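Local coordinates for DNA double-strand break repair nuclease NurA (Sulfolobus solfataricus, PDB 2YGK), which is a manganese-dependent nuclease that probably works with the HerA helicase to resect DNA ends in double-strand break repair, at residues Thr51-Gly63 / Leu119-Asp133. Numbering follows the deposited sequence.
Sequences TCKFVAIDGGSFG and LALRDGSKGDYILMD. With MN (manganese (II) ion), chain C.
D58 and D133, one residue beyond the last parallel bridge between strand 54-65 and strand 129-133, jointly bind one manganese ion: D58 OD1 lies 2.4 Å and D133 OD2 2.5 Å from the metal. Their carboxylates are turned 53° apart, with D58 OD2 and D133 OD2 2.9 Å from each other. D133 has CG anti to its backbone N (chi1 177°), which extends OD2 to the metal.

Backbone bonds set the register behind this site. V55 N donates to Y129 O, L131 N to V55 O, and I57 N to L131 O. At the strand entrance K53 O accepts from both D128 N (2.7 Å) and Y129 N, while K53 N returns a nearly straight bond (171°) to D128 OD2, reached from above the carboxylate plane.

Apolar contacts divide between the two faces of the sheet. On the face bearing F54, A56, Y129 and L131, the rings of F54 and Y129 lie side by side, nearly parallel but barely overlapping; F54 CD1 touches Y129 CB at 3.8 Å and also meets L131 CD1, while C52 SG sits at the Y129 ring edge. Replacing the F54 ring with an alanine's methyl group would remove these contacts and is likely to leave a gap beside Y129 and L131. On the face bearing V55, I57, I130 and M132, I57 CD1 reaches I130 CG2 (3.6 Å), A120 and the selenium of M132, joining helix 104-123 to the sheet.

Adjacent parallel strands carrying metal-binding aspartates suit the RNase H-like fold of the NurA family. With carboxylate oxygens this close, the shared manganese is likely to offset the repulsion between them.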
ATOM      1  N   THR A  51     -31.775  11.412  22.893  1.00 72.04           N
ATOM      2  CA  THR A  51     -32.493  10.199  22.507  1.00 73.62           C
ATOM      3  C   THR A  51     -32.633  10.051  21.006  1.00 71.67           C
ATOM      4  O   THR A  51     -33.595  10.568  20.425  1.00 73.80           O
ATOM      5  CB  THR A  51     -33.925  10.194  23.040  1.00 76.46           C
ATOM      6  OG1 THR A  51     -33.901  10.311  24.468  1.00 80.39           O
ATOM      7  CG2 THR A  51     -34.658   8.890  22.613  1.00 77.80           C
ATOM      8  N   CYS A  52     -31.726   9.309  20.391  1.00 68.33           N
ATOM      9  CA  CYS A  52     -31.667   9.232  18.945  1.00 66.01           C
ATOM     10  C   CYS A  52     -30.731   8.078  18.520  1.00 63.14           C
ATOM     11  O   CYS A  52     -29.653   7.896  19.091  1.00 62.23           O
ATOM     12  CB  CYS A  52     -31.196  10.587  18.407  1.00 64.66           C
ATOM     13  SG  CYS A  52     -30.567  10.537  16.748  1.00 64.55           S
ATOM     14  N   LYS A  53     -31.154   7.296  17.538  1.00 61.02           N
ATOM     15  CA  LYS A  53     -30.537   6.009  17.276  1.00 58.91           C
ATOM     16  C   LYS A  53     -29.672   6.051  16.040  1.00 54.87           C
ATOM     17  O   LYS A  53     -30.108   6.484  14.979  1.00 53.69           O
ATOM     18  CB  LYS A  53     -31.602   4.916  17.152  1.00 61.28           C
ATOM     19  CG  LYS A  53     -31.890   4.174  18.436  1.00 65.00           C
ATOM     20  CD  LYS A  53     -33.039   3.200  18.218  1.00 72.66           C
ATOM     21  CE  LYS A  53     -33.252   2.236  19.394  1.00 76.45           C
ATOM     22  NZ  LYS A  53     -33.797   3.013  20.560  1.00 79.23           N
ATOM     23  N   PHE A  54     -28.440   5.581  16.206  1.00 51.76           N
ATOM     24  CA  PHE A  54     -27.441   5.562  15.155  1.00 48.63           C
ATOM     25  C   PHE A  54     -27.081   4.139  14.867  1.00 47.88           C
ATOM     26  O   PHE A  54     -26.807   3.376  15.809  1.00 48.97           O
ATOM     27  CB  PHE A  54     -26.177   6.268  15.618  1.00 47.38           C
ATOM     28  CG  PHE A  54     -26.381   7.716  15.932  1.00 47.00           C
ATOM     29  CD1 PHE A  54     -26.250   8.676  14.941  1.00 45.34           C
ATOM     30  CD2 PHE A  54     -26.732   8.115  17.215  1.00 47.27           C
ATOM     31  CE1 PHE A  54     -26.458  10.022  15.234  1.00 46.17           C
ATOM     32  CE2 PHE A  54     -26.919   9.454  17.513  1.00 48.68           C
ATOM     33  CZ  PHE A  54     -26.793  10.413  16.512  1.00 47.12           C
ATOM     34  N   VAL A  55     -27.090   3.770  13.579  1.00 45.78           N
ATOM     35  CA  VAL A  55     -26.528   2.503  13.133  1.00 43.50           C
ATOM     36  C   VAL A  55     -25.212   2.862  12.466  1.00 40.98           C
ATOM     37  O   VAL A  55     -25.195   3.589  11.477  1.00 41.06           O
ATOM     38  CB  VAL A  55     -27.453   1.757  12.123  1.00 44.43           C
ATOM     39  CG1 VAL A  55     -26.750   0.495  11.564  1.00 42.93           C
ATOM     40  CG2 VAL A  55     -28.771   1.387  12.760  1.00 45.42           C
ATOM     41  N   ALA A  56     -24.110   2.337  12.979  1.00 39.12           N
ATOM     42  CA  ALA A  56     -22.795   2.549  12.375  1.00 36.60           C
ATOM     43  C   ALA A  56     -22.315   1.276  11.650  1.00 36.17           C
ATOM     44  O   ALA A  56     -22.545   0.181  12.102  1.00 35.72           O
ATOM     45  CB  ALA A  56     -21.798   2.935  13.426  1.00 35.65           C
ATOM     46  N   ILE A  57     -21.634   1.461  10.527  1.00 35.19           N
ATOM     47  CA  ILE A  57     -21.078   0.385   9.790  1.00 35.33           C
ATOM     48  C   ILE A  57     -19.629   0.706   9.540  1.00 35.22           C
ATOM     49  O   ILE A  57     -19.320   1.820   9.068  1.00 34.63           O
ATOM     50  CB  ILE A  57     -21.771   0.183   8.420  1.00 36.40           C
ATOM     51  CG1 ILE A  57     -23.251  -0.255   8.589  1.00 38.49           C
ATOM     52  CG2 ILE A  57     -21.030  -0.898   7.579  1.00 35.15           C
ATOM     53  CD1 ILE A  57     -24.256   0.848   8.297  1.00 39.48           C
ATOM     54  N   ASP A  58     -18.753  -0.271   9.847  1.00 35.24           N
ATOM     55  CA  ASP A  58     -17.381  -0.256   9.367  1.00 34.92           C
ATOM     56  C   ASP A  58     -16.915  -1.617   8.905  1.00 34.63           C
ATOM     57  O   ASP A  58     -17.583  -2.659   9.187  1.00 35.90           O
ATOM     58  CB  ASP A  58     -16.429   0.240  10.458  1.00 35.65           C
ATOM     59  CG  ASP A  58     -15.192   0.918   9.880  1.00 37.68           C
ATOM     60  OD1 ASP A  58     -14.855   0.715   8.717  1.00 39.46           O
ATOM     61  OD2 ASP A  58     -14.584   1.740  10.576  1.00 48.62           O
ATOM     62  N   GLY A  59     -15.728  -1.640   8.287  1.00 32.52           N
ATOM     63  CA  GLY A  59     -15.190  -2.882   7.752  1.00 32.32           C
ATOM     64  C   GLY A  59     -13.706  -3.055   7.929  1.00 31.62           C
ATOM     65  O   GLY A  59     -12.971  -2.073   8.160  1.00 31.30           O
ATOM     66  N   GLY A  60     -13.275  -4.315   7.822  1.00 31.28           N
ATOM     67  CA  GLY A  60     -11.881  -4.707   8.018  1.00 31.05           C
ATOM     68  C   GLY A  60     -11.534  -5.757   7.002  1.00 31.44           C
ATOM     69  O   GLY A  60     -12.422  -6.483   6.555  1.00 30.47           O
ATOM     70  N   SER A  61     -10.250  -5.845   6.653  1.00 32.04           N
ATOM     71  CA  SER A  61      -9.795  -6.746   5.618  1.00 33.96           C
ATOM     72  C   SER A  61      -8.285  -6.902   5.610  1.00 34.93           C
ATOM     73  O   SER A  61      -7.582  -6.076   6.138  1.00 34.98           O
ATOM     74  CB  SER A  61     -10.153  -6.201   4.233  1.00 33.96           C
ATOM     75  OG  SER A  61      -9.133  -5.285   3.853  1.00 36.62           O
ATOM     76  N   PHE A  62      -7.811  -7.966   4.972  1.00 36.28           N
ATOM     77  CA  PHE A  62      -6.406  -8.142   4.749  1.00 37.97           C
ATOM     78  C   PHE A  62      -6.221  -9.245   3.728  1.00 39.60           C
ATOM     79  O   PHE A  62      -7.111 -10.062   3.518  1.00 39.25           O
ATOM     80  CB  PHE A  62      -5.653  -8.462   6.055  1.00 38.67           C
ATOM     81  CG  PHE A  62      -5.565  -9.913   6.368  1.00 39.84           C
ATOM     82  CD1 PHE A  62      -6.639 -10.570   6.969  1.00 38.44           C
ATOM     83  CD2 PHE A  62      -4.412 -10.640   6.031  1.00 41.64           C
ATOM     84  CE1 PHE A  62      -6.567 -11.942   7.250  1.00 39.98           C
ATOM     85  CE2 PHE A  62      -4.325 -12.022   6.284  1.00 42.27           C
ATOM     86  CZ  PHE A  62      -5.416 -12.677   6.892  1.00 42.13           C
ATOM     87  N   GLY A  63      -5.054  -9.243   3.112  1.00 41.55           N
ATOM     88  CA  GLY A  63      -4.670 -10.292   2.189  1.00 44.40           C
ATOM     89  C   GLY A  63      -3.184 -10.485   2.222  1.00 46.85           C
ATOM     90  O   GLY A  63      -2.445  -9.513   2.186  1.00 46.17           O
ATOM     91  N   LEU A 119     -24.660  -3.948   4.367  1.00 43.78           N
ATOM     92  CA  LEU A 119     -25.212  -3.912   5.730  1.00 44.49           C
ATOM     93  C   LEU A 119     -25.921  -2.578   5.986  1.00 45.21           C
ATOM     94  O   LEU A 119     -26.860  -2.489   6.787  1.00 46.01           O
ATOM     95  CB  LEU A 119     -24.121  -4.140   6.785  1.00 43.16           C
ATOM     96  CG  LEU A 119     -23.532  -5.549   6.862  1.00 44.51           C
ATOM     97  CD1 LEU A 119     -22.388  -5.665   7.843  1.00 44.58           C
ATOM     98  CD2 LEU A 119     -24.614  -6.485   7.280  1.00 49.27           C
ATOM     99  N   ALA A 120     -25.496  -1.532   5.305  1.00 45.54           N
ATOM    100  CA  ALA A 120     -26.212  -0.265   5.413  1.00 46.66           C
ATOM    101  C   ALA A 120     -27.646  -0.451   4.887  1.00 49.77           C
ATOM    102  O   ALA A 120     -28.601   0.143   5.408  1.00 51.55           O
ATOM    103  CB  ALA A 120     -25.476   0.832   4.649  1.00 45.40           C
ATOM    104  N   LEU A 121     -27.823  -1.277   3.866  1.00 51.87           N
ATOM    105  CA  LEU A 121     -29.161  -1.559   3.380  1.00 54.86           C
ATOM    106  C   LEU A 121     -29.852  -2.537   4.292  1.00 57.22           C
ATOM    107  O   LEU A 121     -31.044  -2.404   4.548  1.00 60.35           O
ATOM    108  CB  LEU A 121     -29.144  -2.124   1.982  1.00 55.57           C
ATOM    109  CG  LEU A 121     -28.769  -1.104   0.927  1.00 54.97           C
ATOM    110  CD1 LEU A 121     -28.310  -1.861  -0.310  1.00 57.69           C
ATOM    111  CD2 LEU A 121     -29.927  -0.151   0.584  1.00 54.62           C
ATOM    112  N   ARG A 122     -29.136  -3.524   4.792  1.00 57.51           N
ATOM    113  CA  ARG A 122     -29.764  -4.424   5.726  1.00 59.95           C
ATOM    114  C   ARG A 122     -30.343  -3.671   6.937  1.00 59.66           C
ATOM    115  O   ARG A 122     -31.526  -3.723   7.167  1.00 61.57           O
ATOM    116  CB  ARG A 122     -28.810  -5.524   6.177  1.00 59.91           C
ATOM    117  CG  ARG A 122     -29.521  -6.710   6.802  1.00 64.98           C
ATOM    118  CD  ARG A 122     -28.587  -7.885   7.023  1.00 70.74           C
ATOM    119  NE  ARG A 122     -28.975  -8.635   8.215  1.00 77.95           N
ATOM    120  CZ  ARG A 122     -28.252  -9.595   8.793  1.00 82.98           C
ATOM    121  NH1 ARG A 122     -27.063  -9.956   8.299  1.00 83.38           N
ATOM    122  NH2 ARG A 122     -28.724 -10.187   9.892  1.00 86.05           N
ATOM    123  N   ASP A 123     -29.521  -2.964   7.696  1.00 57.69           N
ATOM    124  CA  ASP A 123     -29.939  -2.523   9.022  1.00 57.69           C
ATOM    125  C   ASP A 123     -30.125  -1.039   9.117  1.00 56.08           C
ATOM    126  O   ASP A 123     -30.403  -0.533  10.196  1.00 55.47           O
ATOM    127  CB  ASP A 123     -28.919  -2.949  10.092  1.00 57.18           C
ATOM    128  CG  ASP A 123     -28.627  -4.454  10.077  1.00 59.39           C
ATOM    129  OD1 ASP A 123     -29.577  -5.279  10.070  1.00 64.94           O
ATOM    130  OD2 ASP A 123     -27.439  -4.811  10.097  1.00 57.42           O
ATOM    131  N   GLY A 124     -29.998  -0.337   8.002  1.00 55.34           N
ATOM    132  CA  GLY A 124     -30.087   1.127   8.029  1.00 55.19           C
ATOM    133  C   GLY A 124     -31.385   1.678   8.587  1.00 56.97           C
ATOM    134  O   GLY A 124     -31.396   2.639   9.344  1.00 56.99           O
ATOM    135  N   SER A 125     -32.486   1.042   8.223  1.00 59.68           N
ATOM    136  CA  SER A 125     -33.809   1.488   8.604  1.00 61.82           C
ATOM    137  C   SER A 125     -34.088   1.285  10.079  1.00 62.26           C
ATOM    138  O   SER A 125     -35.094   1.753  10.563  1.00 63.75           O
ATOM    139  CB  SER A 125     -34.836   0.748   7.780  1.00 64.23           C
ATOM    140  OG  SER A 125     -34.466  -0.608   7.709  1.00 67.04           O
ATOM    141  N   LYS A 126     -33.194   0.636  10.808  1.00 61.42           N
ATOM    142  CA  LYS A 126     -33.377   0.487  12.247  1.00 62.88           C
ATOM    143  C   LYS A 126     -32.946   1.714  13.074  1.00 61.62           C
ATOM    144  O   LYS A 126     -33.077   1.716  14.304  1.00 63.25           O
ATOM    145  CB  LYS A 126     -32.646  -0.761  12.741  1.00 63.00           C
ATOM    146  CG  LYS A 126     -32.994  -1.973  11.932  1.00 66.42           C
ATOM    147  CD  LYS A 126     -32.720  -3.253  12.660  1.00 70.38           C
ATOM    148  CE  LYS A 126     -33.189  -4.471  11.837  1.00 73.51           C
ATOM    149  NZ  LYS A 126     -32.366  -4.698  10.627  1.00 73.21           N
ATOM    150  N   GLY A 127     -32.451   2.763  12.427  1.00 59.51           N
ATOM    151  CA  GLY A 127     -32.032   3.955  13.168  1.00 57.90           C
ATOM    152  C   GLY A 127     -32.552   5.251  12.582  1.00 57.46           C
ATOM    153  O   GLY A 127     -33.260   5.246  11.581  1.00 59.12           O
ATOM    154  N   ASP A 128     -32.200   6.361  13.217  1.00 54.99           N
ATOM    155  CA  ASP A 128     -32.569   7.666  12.720  1.00 54.46           C
ATOM    156  C   ASP A 128     -31.511   8.167  11.752  1.00 52.12           C
ATOM    157  O   ASP A 128     -31.809   8.924  10.829  1.00 52.79           O
ATOM    158  CB  ASP A 128     -32.701   8.660  13.883  1.00 54.73           C
ATOM    159  CG  ASP A 128     -33.750   8.223  14.921  1.00 57.37           C
ATOM    160  OD1 ASP A 128     -34.863   7.804  14.516  1.00 59.93           O
ATOM    161  OD2 ASP A 128     -33.451   8.281  16.139  1.00 56.85           O
ATOM    162  N   TYR A 129     -30.263   7.795  12.017  1.00 49.34           N
ATOM    163  CA  TYR A 129     -29.165   8.110  11.135  1.00 46.91           C
ATOM    164  C   TYR A 129     -28.287   6.874  10.921  1.00 44.94           C
ATOM    165  O   TYR A 129     -28.281   5.930  11.743  1.00 44.40           O
ATOM    166  CB  TYR A 129     -28.302   9.195  11.746  1.00 46.00           C
ATOM    167  CG  TYR A 129     -28.910  10.570  11.864  1.00 46.75           C
ATOM    168  CD1 TYR A 129     -28.730  11.508  10.852  1.00 48.57           C
ATOM    169  CD2 TYR A 129     -29.564  10.972  13.015  1.00 48.43           C
ATOM    170  CE1 TYR A 129     -29.227  12.809  10.954  1.00 50.06           C
ATOM    171  CE2 TYR A 129     -30.087  12.285  13.136  1.00 51.31           C
ATOM    172  CZ  TYR A 129     -29.909  13.203  12.093  1.00 52.03           C
ATOM    173  OH  TYR A 129     -30.400  14.511  12.168  1.00 52.82           O
ATOM    174  N   ILE A 130     -27.557   6.887   9.812  1.00 42.84           N
ATOM    175  CA  ILE A 130     -26.604   5.833   9.503  1.00 41.50           C
ATOM    176  C   ILE A 130     -25.244   6.474   9.415  1.00 39.83           C
ATOM    177  O   ILE A 130     -25.071   7.444   8.709  1.00 40.03           O
ATOM    178  CB  ILE A 130     -26.914   5.163   8.160  1.00 42.24           C
ATOM    179  CG1 ILE A 130     -28.300   4.542   8.183  1.00 43.30           C
ATOM    180  CG2 ILE A 130     -25.893   4.051   7.841  1.00 41.34           C
ATOM    181  CD1 ILE A 130     -28.651   3.941   6.869  1.00 43.65           C
ATOM    182  N   LEU A 131     -24.284   5.952  10.160  1.00 38.89           N
ATOM    183  CA  LEU A 131     -22.921   6.449  10.106  1.00 37.52           C
ATOM    184  C   LEU A 131     -22.046   5.464   9.356  1.00 37.71           C
ATOM    185  O   LEU A 131     -21.846   4.342   9.811  1.00 38.10           O
ATOM    186  CB  LEU A 131     -22.366   6.619  11.511  1.00 36.65           C
ATOM    187  CG  LEU A 131     -23.283   7.334  12.471  1.00 35.54           C
ATOM    188  CD1 LEU A 131     -22.583   7.490  13.813  1.00 31.65           C
ATOM    189  CD2 LEU A 131     -23.663   8.699  11.849  1.00 35.78           C
HETATM  190  N   MSE A 132     -21.525   5.891   8.215  1.00 37.97           N
HETATM  191  CA  MSE A 132     -20.503   5.159   7.498  1.00 37.97           C
HETATM  192  C   MSE A 132     -19.138   5.749   7.823  1.00 37.31           C
HETATM  193  O   MSE A 132     -19.018   6.968   8.040  1.00 36.69           O
HETATM  194  CB  MSE A 132     -20.678   5.291   5.976  1.00 39.25           C
HETATM  195  CG  MSE A 132     -22.089   5.067   5.447  1.00 42.14           C
HETATM  196 SE   MSE A 132     -22.668   3.233   5.503  1.00 48.67          SE
HETATM  197  CE  MSE A 132     -21.219   2.394   4.563  1.00 42.67           C
ATOM    198  N   ASP A 133     -18.119   4.885   7.769  1.00 37.07           N
ATOM    199  CA  ASP A 133     -16.732   5.254   7.966  1.00 37.39           C
ATOM    200  C   ASP A 133     -16.060   5.456   6.624  1.00 37.71           C
ATOM    201  O   ASP A 133     -15.884   4.524   5.886  1.00 39.11           O
ATOM    202  CB  ASP A 133     -16.010   4.147   8.710  1.00 38.08           C
ATOM    203  CG  ASP A 133     -14.548   4.437   8.895  1.00 39.50           C
ATOM    204  OD1 ASP A 133     -14.222   5.486   9.430  1.00 45.12           O
ATOM    205  OD2 ASP A 133     -13.712   3.620   8.527  1.00 47.82           O
TER
HETATM  206 MN    MN C1336     -13.099   1.539   7.301  1.00115.93          MN